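Local coordinates for protein probable glucarate dehydratase (Mycobacterium smegmatis str. MC2 155, PDB 3VDG) that probably catalyses the metal-dependent dehydration of glucarate, as a member of the enolase superfamily, at residues A[61-72]-A[138-149]; A[317-327]-A[351-359]. All coordinates share one frame; numbering follows the deposited sequence.

Contact 1 of 2, residues A[61-72]-A[138-149]; sequences IQLDTDAGLTGL and PFEVACLDVQGQ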
loop_
_atom_site.group_PDB
_atom_site.type_symbol
_atom_site.label_atom_id
_atom_site.label_comp_id
_atom_site.label_asym_id
_atom_site.label_seq_id
_atom_site.Cartn_x
_atom_site.Cartn_y
_atom_site.Cartn_z
ATOM N N ILE A 61 -23.273 4.272 -8.455
ATOM C CA ILE A 61 -23.561 3.551 -7.220
ATOM C C ILE A 61 -23.907 4.548 -6.136
ATOM O O ILE A 61 -23.154 5.484 -5.880
ATOM C CB ILE A 61 -22.374 2.678 -6.723
ATOM C CG1 ILE A 61 -22.291 1.361 -7.500
ATOM C CG2 ILE A 61 -22.555 2.292 -5.256
ATOM C CD1 ILE A 61 -21.859 1.524 -8.934
ATOM N N GLN A 62 -25.067 4.351 -5.516
ATOM C CA GLN A 62 -25.429 5.104 -4.313
ATOM C C GLN A 62 -25.463 4.064 -3.210
ATOM O O GLN A 62 -26.278 3.130 -3.237
ATOM C CB GLN A 62 -26.789 5.788 -4.479
ATOM C CG GLN A 62 -26.722 7.114 -5.230
ATOM C CD GLN A 62 -28.099 7.617 -5.646
ATOM O OE1 GLN A 62 -28.808 6.951 -6.398
ATOM N NE2 GLN A 62 -28.477 8.792 -5.158
ATOM N N LEU A 63 -24.529 4.174 -2.271
ATOM C CA LEU A 63 -24.367 3.136 -1.262
ATOM C C LEU A 63 -25.001 3.681 0.016
ATOM O O LEU A 63 -24.525 4.669 0.570
ATOM C CB LEU A 63 -22.875 2.833 -1.046
ATOM C CG LEU A 63 -22.589 1.768 0.012
ATOM C CD1 LEU A 63 -23.037 0.415 -0.510
ATOM C CD2 LEU A 63 -21.114 1.711 0.402
ATOM N N ASP A 64 -26.080 3.039 0.462
ATOM C CA ASP A 64 -26.882 3.519 1.590
ATOM C C ASP A 64 -26.499 2.837 2.905
ATOM O O ASP A 64 -26.158 1.652 2.917
ATOM C CB ASP A 64 -28.360 3.268 1.279
ATOM C CG ASP A 64 -28.817 4.024 0.029
ATOM O OD1 ASP A 64 -28.465 5.215 -0.103
ATOM O OD2 ASP A 64 -29.514 3.433 -0.820
ATOM N N THR A 65 -26.565 3.583 4.008
ATOM C CA THR A 65 -26.144 3.068 5.322
ATOM C C THR A 65 -27.238 3.281 6.377
ATOM O O THR A 65 -28.161 4.069 6.174
ATOM C CB THR A 65 -24.883 3.788 5.842
ATOM O OG1 THR A 65 -25.200 5.165 6.095
ATOM C CG2 THR A 65 -23.729 3.695 4.837
ATOM N N ASP A 66 -27.100 2.625 7.526
ATOM C CA ASP A 66 -28.109 2.761 8.580
ATOM C C ASP A 66 -27.976 4.093 9.312
ATOM O O ASP A 66 -28.803 4.423 10.157
ATOM C CB ASP A 66 -28.063 1.575 9.561
ATOM C CG ASP A 66 -26.721 1.467 10.302
ATOM O OD1 ASP A 66 -25.743 2.157 9.924
ATOM O OD2 ASP A 66 -26.647 0.696 11.286
ATOM N N ALA A 67 -26.945 4.866 8.980
ATOM C CA ALA A 67 -26.806 6.230 9.502
ATOM C C ALA A 67 -27.546 7.227 8.600
ATOM O O ALA A 67 -27.535 8.429 8.849
ATOM C CB ALA A 67 -25.336 6.616 9.596
ATOM N N GLY A 68 -28.157 6.738 7.525
ATOM C CA GLY A 68 -28.758 7.642 6.537
ATOM C C GLY A 68 -27.744 8.452 5.726
ATOM O O GLY A 68 -28.095 9.439 5.106
ATOM N N LEU A 69 -26.477 8.057 5.724
ATOM C CA LEU A 69 -25.488 8.720 4.854
ATOM C C LEU A 69 -25.336 7.883 3.587
ATOM O O LEU A 69 -25.345 6.663 3.655
ATOM C CB LEU A 69 -24.129 8.830 5.540
ATOM C CG LEU A 69 -24.127 9.646 6.826
ATOM C CD1 LEU A 69 -22.759 9.563 7.482
ATOM C CD2 LEU A 69 -24.509 11.086 6.529
ATOM N N THR A 70 -25.201 8.528 2.436
ATOM C CA THR A 70 -25.103 7.780 1.167
ATOM C C THR A 70 -23.755 8.076 0.531
ATOM O O THR A 70 -23.367 9.240 0.423
ATOM C CB THR A 70 -26.245 8.173 0.191
ATOM O OG1 THR A 70 -27.492 7.699 0.718
ATOM C CG2 THR A 70 -26.032 7.551 -1.202
ATOM N N GLY A 71 -23.047 7.030 0.115
ATOM C CA GLY A 71 -21.749 7.209 -0.559
ATOM C C GLY A 71 -21.911 6.996 -2.071
ATOM O O GLY A 71 -22.790 6.245 -2.518
ATOM N N LEU A 72 -21.039 7.621 -2.856
ATOM C CA LEU A 72 -21.144 7.562 -4.313
ATOM C C LEU A 72 -19.926 6.851 -4.891
ATOM O O LEU A 72 -18.805 7.030 -4.408
ATOM C CB LEU A 72 -21.208 8.985 -4.906
ATOM C CG LEU A 72 -22.367 9.858 -4.399
ATOM C CD1 LEU A 72 -22.310 11.246 -5.054
ATOM C CD2 LEU A 72 -23.668 9.129 -4.679
ATOM N N PRO A 138 -16.165 0.525 -7.309
ATOM C CA PRO A 138 -17.155 1.568 -6.998
ATOM C C PRO A 138 -17.720 1.480 -5.576
ATOM O O PRO A 138 -18.085 2.507 -4.981
ATOM C CB PRO A 138 -18.288 1.301 -8.008
ATOM C CG PRO A 138 -18.136 -0.144 -8.374
ATOM C CD PRO A 138 -16.630 -0.372 -8.386
ATOM N N PHE A 139 -17.805 0.275 -5.032
ATOM C CA PHE A 139 -18.273 0.137 -3.654
ATOM C C PHE A 139 -17.239 0.651 -2.672
ATOM O O PHE A 139 -17.583 1.270 -1.658
ATOM C CB PHE A 139 -18.656 -1.303 -3.339
ATOM C CG PHE A 139 -19.820 -1.782 -4.139
ATOM C CD1 PHE A 139 -21.114 -1.374 -3.818
ATOM C CD2 PHE A 139 -19.623 -2.600 -5.241
ATOM C CE1 PHE A 139 -22.199 -1.775 -4.586
ATOM C CE2 PHE A 139 -20.712 -3.019 -6.006
ATOM C CZ PHE A 139 -21.997 -2.612 -5.671
ATOM N N GLU A 140 -15.966 0.408 -2.978
ATOM C CA GLU A 140 -14.883 0.906 -2.131
ATOM C C GLU A 140 -14.862 2.426 -2.158
ATOM O O GLU A 140 -14.668 3.073 -1.131
ATOM C CB GLU A 140 -13.534 0.360 -2.611
ATOM C CG GLU A 140 -12.383 0.609 -1.653
ATOM C CD GLU A 140 -11.492 1.788 -2.047
ATOM O OE1 GLU A 140 -11.852 2.569 -2.967
ATOM O OE2 GLU A 140 -10.411 1.937 -1.426
ATOM N N VAL A 141 -15.055 3.014 -3.332
ATOM C CA VAL A 141 -15.041 4.491 -3.428
ATOM C C VAL A 141 -16.224 5.056 -2.630
ATOM O O VAL A 141 -16.068 6.003 -1.870
ATOM C CB VAL A 141 -15.090 4.976 -4.896
ATOM C CG1 VAL A 141 -15.384 6.474 -4.974
ATOM C CG2 VAL A 141 -13.751 4.684 -5.601
ATOM N N ALA A 142 -17.399 4.445 -2.791
ATOM C CA ALA A 142 -18.575 4.856 -2.030
ATOM C C ALA A 142 -18.370 4.686 -0.511
ATOM O O ALA A 142 -18.850 5.507 0.297
ATOM C CB ALA A 142 -19.816 4.088 -2.507
ATOM N N CYS A 143 -17.677 3.622 -0.107
ATOM C CA CYS A 143 -17.365 3.428 1.322
ATOM C C CYS A 143 -16.480 4.550 1.851
ATOM O O CYS A 143 -16.718 5.077 2.949
ATOM C CB CYS A 143 -16.667 2.080 1.583
ATOM S SG CYS A 143 -17.783 0.656 1.625
ATOM N N LEU A 144 -15.452 4.912 1.090
ATOM C CA LEU A 144 -14.569 6.006 1.522
ATOM C C LEU A 144 -15.344 7.325 1.595
ATOM O O LEU A 144 -15.081 8.173 2.456
ATOM C CB LEU A 144 -13.381 6.152 0.568
ATOM C CG LEU A 144 -12.380 4.983 0.616
ATOM C CD1 LEU A 144 -11.272 5.196 -0.415
ATOM C CD2 LEU A 144 -11.772 4.851 1.995
ATOM N N ASP A 145 -16.253 7.530 0.643
ATOM C CA ASP A 145 -17.101 8.722 0.651
ATOM C C ASP A 145 -17.894 8.761 1.983
ATOM O O ASP A 145 -17.917 9.783 2.664
ATOM C CB ASP A 145 -18.028 8.699 -0.586
ATOM C CG ASP A 145 -18.865 9.976 -0.768
ATOM O OD1 ASP A 145 -18.601 11.022 -0.126
ATOM O OD2 ASP A 145 -19.813 9.922 -1.594
ATOM N N VAL A 146 -18.526 7.650 2.365
ATOM C CA VAL A 146 -19.226 7.600 3.660
ATOM C C VAL A 146 -18.257 7.796 4.834
ATOM O O VAL A 146 -18.528 8.583 5.745
ATOM C CB VAL A 146 -20.051 6.306 3.854
ATOM C CG1 VAL A 146 -20.785 6.346 5.204
ATOM C CG2 VAL A 146 -21.080 6.160 2.723
ATOM N N GLN A 147 -17.107 7.130 4.800
ATOM C CA GLN A 147 -16.128 7.327 5.878
ATOM C C GLN A 147 -15.841 8.815 6.043
ATOM O O GLN A 147 -15.796 9.327 7.162
ATOM C CB GLN A 147 -14.819 6.598 5.567
ATOM C CG GLN A 147 -14.918 5.080 5.662
ATOM C CD GLN A 147 -13.597 4.414 5.358
ATOM O OE1 GLN A 147 -12.550 5.000 5.584
ATOM N NE2 GLN A 147 -13.639 3.184 4.862
ATOM N N GLY A 148 -15.598 9.498 4.923
ATOM C CA GLY A 148 -15.254 10.929 4.970
ATOM C C GLY A 148 -16.416 11.737 5.523
ATOM O O GLY A 148 -16.233 12.631 6.344
ATOM N N GLN A 149 -17.633 11.413 5.098
ATOM C CA GLN A 149 -18.784 12.169 5.563
ATOM C C GLN A 149 -18.982 12.003 7.064
ATOM O O GLN A 149 -19.248 12.957 7.783
ATOM C CB GLN A 149 -20.059 11.736 4.844
ATOM C CG GLN A 149 -20.095 12.131 3.371
ATOM C CD GLN A 149 -21.317 11.552 2.712
ATOM O OE1 GLN A 149 -22.428 11.725 3.221
ATOM N NE2 GLN A 149 -21.126 10.816 1.606
HETATM O O HOH W 1 -25.046 11.355 2.538
#
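Pro138 and Ile61 meet at one end of a helix-on-hairpin interface, a clear example of a helix packed across an antiparallel sheet. Strands 55-65 and 70-75, joined by a type I turn, lie on helix 131-151, consistent with the N-terminal alpha+beta capping domain of the enolase superfamily. Ile61 CD1 rests on Pro138 CB at 3.7 Å. The ring of Phe139 comes next, its edge reached by Leu63 CD1, 4.2 Å from Phe139 CD1, while Leu85, Ala88 and Ile92 of helix 79-92 also pack against it. Val141 CG1 touches the carbonyl oxygen of Leu72. Ala142 marks the closest approach of the backbones: its CB lies 3.6 Å from Leu63 CB, and its carbonyl oxygen receives a CH···O contact from Gly71 CA at 3.5 Å, a fit that depends on the bare glycine. Leu63 CD2 also reaches Cys143 SG, 3.7 Å away. Asp145 sends its carboxylate anti to the backbone N (chi1 -174°), which sets OD2 2.9 Å from Leu72 N; the anti lone pair takes this bond, bent to 144°. Asp145 OD1 accepts from Leu401 N and, from above the carboxylate plane, from Gln149 NE2. Val146 straddles the hairpin, CG1 meeting Thr65 CG2 tip to tip and CG2 lying 3.4 Å from Gly71 N. Gln149 completes the series with both ends of its amide: OE1 accepts from a water that itself accepts from Thr70 N, and NE2 donates almost straight (171°) to Thr70 O at 3.0 Å, from above that carbonyl plane.

Contact 2 of 2, residues A[317-327]-A[351-359]; sequences HHYWGGLQRSR and SLAAMVHLA
The His317 side chain enters a hole formed by Ser351, Ala354, Met355 and Leu358, a knob-into-hole fit between a short helical turn and helix 349-360. With chi1 at 74°, the imidazole stands between its own backbone N and carbonyl carbon; Met355 CG meets the ring edge, 3.7 Å from His317 CE1, while Leu323 CD2 and the ring atom His318 ND1 lie over opposite faces, both offset toward the rim. Further apolar packing is built on Leu358, whose CD2 presses against Ser326 CB at 3.5 Å, tighter than usual for two carbons, as its CB takes Leu323 CD2 at 4.1 Å. Polar pairing is concentrated at Ser351: its OG lies at the edge of the His318 ring and shares a short hydrogen bond of 2.5 Å with His318 NE2, and the same hydroxyl also accepts from Arg58 NH2. Within 317-327, Ser326 OG and Ser326 N bond to Gly322 O from opposite faces of its plane, securing the first turn after Gly322, the N-cap. The short helical segments 323-327 and 351-359 cross at -35°, consistent with consecutive outer helices of the modified (beta/alpha)7beta barrel of the enolase superfamily.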
loop_
_atom_site.group_PDB
_atom_site.type_symbol
_atom_site.label_atom_id
_atom_site.label_comp_id
_atom_site.label_asym_id
_atom_site.label_seq_id
_atom_site.Cartn_x
_atom_site.Cartn_y
_atom_site.Cartn_z
ATOM N N HIS A 317 -8.177 3.646 -10.837
ATOM C CA HIS A 317 -8.855 3.030 -9.683
ATOM C C HIS A 317 -10.057 2.223 -10.081
ATOM O O HIS A 317 -10.532 1.399 -9.305
ATOM C CB HIS A 317 -9.238 4.067 -8.621
ATOM C CG HIS A 317 -10.411 4.936 -8.989
ATOM N ND1 HIS A 317 -10.271 6.105 -9.637
ATOM C CD2 HIS A 317 -11.781 4.788 -8.730
ATOM C CE1 HIS A 317 -11.478 6.662 -9.810
ATOM N NE2 HIS A 317 -12.401 5.845 -9.255
ATOM N N HIS A 318 -10.564 2.435 -11.292
ATOM C CA HIS A 318 -11.776 1.719 -11.735
ATOM C C HIS A 318 -11.509 0.271 -12.013
ATOM O O HIS A 318 -12.417 -0.569 -11.904
ATOM C CB HIS A 318 -12.389 2.373 -12.978
ATOM C CG HIS A 318 -12.763 3.822 -12.788
ATOM N ND1 HIS A 318 -11.909 4.850 -13.080
ATOM C CD2 HIS A 318 -13.944 4.409 -12.339
ATOM C CE1 HIS A 318 -12.529 6.024 -12.836
ATOM N NE2 HIS A 318 -13.768 5.758 -12.383
ATOM N N TYR A 319 -10.279 -0.074 -12.387
ATOM C CA TYR A 319 -9.997 -1.506 -12.601
ATOM C C TYR A 319 -8.905 -2.117 -11.714
ATOM O O TYR A 319 -8.769 -3.344 -11.665
ATOM C CB TYR A 319 -9.826 -1.863 -14.096
ATOM C CG TYR A 319 -8.676 -1.195 -14.825
ATOM C CD1 TYR A 319 -8.917 -0.204 -15.768
ATOM C CD2 TYR A 319 -7.362 -1.556 -14.572
ATOM C CE1 TYR A 319 -7.880 0.403 -16.456
ATOM C CE2 TYR A 319 -6.311 -0.942 -15.248
ATOM C CZ TYR A 319 -6.582 0.037 -16.193
ATOM O OH TYR A 319 -5.544 0.661 -16.871
ATOM N N TRP A 320 -8.170 -1.273 -10.982
ATOM C CA TRP A 320 -7.210 -1.743 -9.958
ATOM C C TRP A 320 -7.814 -2.010 -8.608
ATOM O O TRP A 320 -7.154 -2.561 -7.724
ATOM C CB TRP A 320 -6.047 -0.759 -9.795
ATOM C CG TRP A 320 -5.026 -0.858 -10.897
ATOM C CD1 TRP A 320 -5.004 -0.156 -12.091
ATOM C CD2 TRP A 320 -3.826 -1.717 -10.935
ATOM N NE1 TRP A 320 -3.905 -0.502 -12.839
ATOM C CE2 TRP A 320 -3.164 -1.438 -12.201
ATOM C CE3 TRP A 320 -3.245 -2.618 -10.059
ATOM C CZ2 TRP A 320 -1.984 -2.061 -12.565
ATOM C CZ3 TRP A 320 -2.059 -3.260 -10.447
ATOM C CH2 TRP A 320 -1.443 -2.976 -11.671
ATOM N N GLY A 321 -9.069 -1.622 -8.410
ATOM C CA GLY A 321 -9.772 -2.047 -7.199
ATOM C C GLY A 321 -10.027 -0.939 -6.192
ATOM O O GLY A 321 -10.140 -1.191 -5.001
ATOM N N GLY A 322 -10.137 0.295 -6.658
ATOM C CA GLY A 322 -10.526 1.390 -5.754
ATOM C C GLY A 322 -9.334 2.215 -5.303
ATOM O O GLY A 322 -8.224 2.045 -5.812
ATOM N N LEU A 323 -9.545 3.117 -4.349
ATOM C CA LEU A 323 -8.507 4.111 -4.064
ATOM C C LEU A 323 -7.358 3.602 -3.196
ATOM O O LEU A 323 -6.177 3.953 -3.415
ATOM C CB LEU A 323 -9.132 5.373 -3.455
ATOM C CG LEU A 323 -10.289 6.025 -4.245
ATOM C CD1 LEU A 323 -10.712 7.354 -3.609
ATOM C CD2 LEU A 323 -9.964 6.255 -5.714
ATOM N N GLN A 324 -7.682 2.818 -2.177
ATOM C CA GLN A 324 -6.611 2.255 -1.350
ATOM C C GLN A 324 -5.716 1.303 -2.147
ATOM O O GLN A 324 -4.494 1.314 -2.003
ATOM C CB GLN A 324 -7.197 1.537 -0.136
ATOM C CG GLN A 324 -8.022 2.466 0.747
ATOM C CD GLN A 324 -8.902 1.670 1.702
ATOM O OE1 GLN A 324 -8.504 1.431 2.832
ATOM N NE2 GLN A 324 -10.074 1.195 1.223
ATOM N N ARG A 325 -6.309 0.464 -2.986
ATOM C CA ARG A 325 -5.473 -0.391 -3.837
ATOM C C ARG A 325 -4.668 0.394 -4.877
ATOM O O ARG A 325 -3.582 -0.045 -5.278
ATOM C CB ARG A 325 -6.298 -1.515 -4.463
ATOM C CG ARG A 325 -6.631 -2.568 -3.396
ATOM C CD ARG A 325 -7.748 -3.501 -3.851
ATOM N NE ARG A 325 -7.305 -4.474 -4.841
ATOM C CZ ARG A 325 -6.696 -5.626 -4.542
ATOM N NH1 ARG A 325 -6.456 -5.956 -3.291
ATOM N NH2 ARG A 325 -6.329 -6.455 -5.504
ATOM N N SER A 326 -5.173 1.556 -5.298
ATOM C CA SER A 326 -4.392 2.419 -6.189
ATOM C C SER A 326 -3.203 3.020 -5.432
ATOM O O SER A 326 -2.132 3.191 -5.987
ATOM C CB SER A 326 -5.251 3.531 -6.796
ATOM O OG SER A 326 -6.237 2.985 -7.673
ATOM N N ARG A 327 -3.408 3.356 -4.164
ATOM C CA ARG A 327 -2.314 3.805 -3.314
ATOM C C ARG A 327 -1.267 2.684 -3.159
ATOM O O ARG A 327 -0.075 2.936 -3.147
ATOM C CB ARG A 327 -2.866 4.233 -1.953
ATOM C CG ARG A 327 -1.781 4.645 -0.973
ATOM C CD ARG A 327 -2.352 4.929 0.419
ATOM N NE ARG A 327 -1.377 5.650 1.241
ATOM C CZ ARG A 327 -1.520 5.879 2.540
ATOM N NH1 ARG A 327 -0.584 6.562 3.203
ATOM N NH2 ARG A 327 -2.609 5.425 3.166
ATOM N N SER A 351 -16.387 9.808 -10.653
ATOM C CA SER A 351 -15.043 9.340 -11.005
ATOM C C SER A 351 -14.037 10.481 -10.933
ATOM O O SER A 351 -12.910 10.304 -10.461
ATOM C CB SER A 351 -15.028 8.729 -12.418
ATOM O OG SER A 351 -15.632 7.438 -12.418
ATOM N N LEU A 352 -14.419 11.657 -11.425
ATOM C CA LEU A 352 -13.437 12.739 -11.448
ATOM C C LEU A 352 -13.036 13.094 -10.006
ATOM O O LEU A 352 -11.848 13.264 -9.693
ATOM C CB LEU A 352 -13.981 13.974 -12.179
ATOM C CG LEU A 352 -13.015 15.172 -12.239
ATOM C CD1 LEU A 352 -11.700 14.806 -12.925
ATOM C CD2 LEU A 352 -13.675 16.346 -12.950
ATOM N N ALA A 353 -14.019 13.196 -9.117
ATOM C CA ALA A 353 -13.700 13.536 -7.725
ATOM C C ALA A 353 -12.773 12.475 -7.129
ATOM O O ALA A 353 -11.803 12.793 -6.432
ATOM C CB ALA A 353 -14.975 13.657 -6.893
ATOM N N ALA A 354 -13.080 11.208 -7.381
ATOM C CA ALA A 354 -12.274 10.139 -6.805
ATOM C C ALA A 354 -10.830 10.185 -7.343
ATOM O O ALA A 354 -9.878 10.002 -6.583
ATOM C CB ALA A 354 -12.927 8.792 -7.079
ATOM N N MET A 355 -10.684 10.427 -8.646
ATOM C CA MET A 355 -9.381 10.558 -9.292
ATOM C C MET A 355 -8.608 11.714 -8.655
ATOM O O MET A 355 -7.417 11.613 -8.403
ATOM C CB MET A 355 -9.541 10.815 -10.821
ATOM C CG MET A 355 -10.167 9.663 -11.635
ATOM S SD MET A 355 -10.858 10.186 -13.244
ATOM C CE MET A 355 -9.332 10.442 -14.155
ATOM N N VAL A 356 -9.291 12.821 -8.386
ATOM C CA VAL A 356 -8.610 13.988 -7.847
ATOM C C VAL A 356 -8.134 13.719 -6.403
ATOM O O VAL A 356 -7.003 14.010 -6.066
ATOM C CB VAL A 356 -9.503 15.250 -7.917
ATOM C CG1 VAL A 356 -8.907 16.372 -7.068
ATOM C CG2 VAL A 356 -9.694 15.680 -9.375
ATOM N N HIS A 357 -8.976 13.130 -5.560
ATOM C CA HIS A 357 -8.532 12.825 -4.189
ATOM C C HIS A 357 -7.369 11.861 -4.175
ATOM O O HIS A 357 -6.419 12.027 -3.405
ATOM C CB HIS A 357 -9.674 12.278 -3.332
ATOM C CG HIS A 357 -10.619 13.339 -2.822
ATOM N ND1 HIS A 357 -10.316 14.145 -1.779
ATOM C CD2 HIS A 357 -11.902 13.695 -3.237
ATOM C CE1 HIS A 357 -11.347 14.989 -1.552
ATOM N NE2 HIS A 357 -12.322 14.706 -2.438
ATOM N N LEU A 358 -7.436 10.840 -5.015
ATOM C CA LEU A 358 -6.351 9.869 -5.141
ATOM C C LEU A 358 -5.041 10.535 -5.575
ATOM O O LEU A 358 -4.015 10.405 -4.909
ATOM C CB LEU A 358 -6.746 8.766 -6.140
ATOM C CG LEU A 358 -5.644 7.762 -6.519
ATOM C CD1 LEU A 358 -5.127 7.022 -5.273
ATOM C CD2 LEU A 358 -6.167 6.775 -7.573
ATOM N N ALA A 359 -5.072 11.266 -6.682
ATOM C CA ALA A 359 -3.852 11.904 -7.175
ATOM C C ALA A 359 -3.316 12.944 -6.178
ATOM O O ALA A 359 -2.118 13.091 -6.033
ATOM C CB ALA A 359 -4.113 12.553 -8.518
#

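From the N terminus, contact 1 closes first: it returns the chain to hairpin 55-75 after an excursion that is about half helix and includes helices 79-92 and 100-111. The chain then runs through most of the barrel before contact 2 closes a much shorter loop that contains the rest of helix 323-336 and strand 339-342. The two loops therefore stand in series, neither enclosing nor crossing the other, with contact centres about 15 Å apart. Helix 131-151 bridges them: Glu140, on the side turned from the hairpin, probably hydrogen-bonds Leu323 N and Gln324 NE2 at the start of helix 323-336, while Val141, at the flank of the helix, packs on His317 as well. Capping domain and barrel are thereby joined.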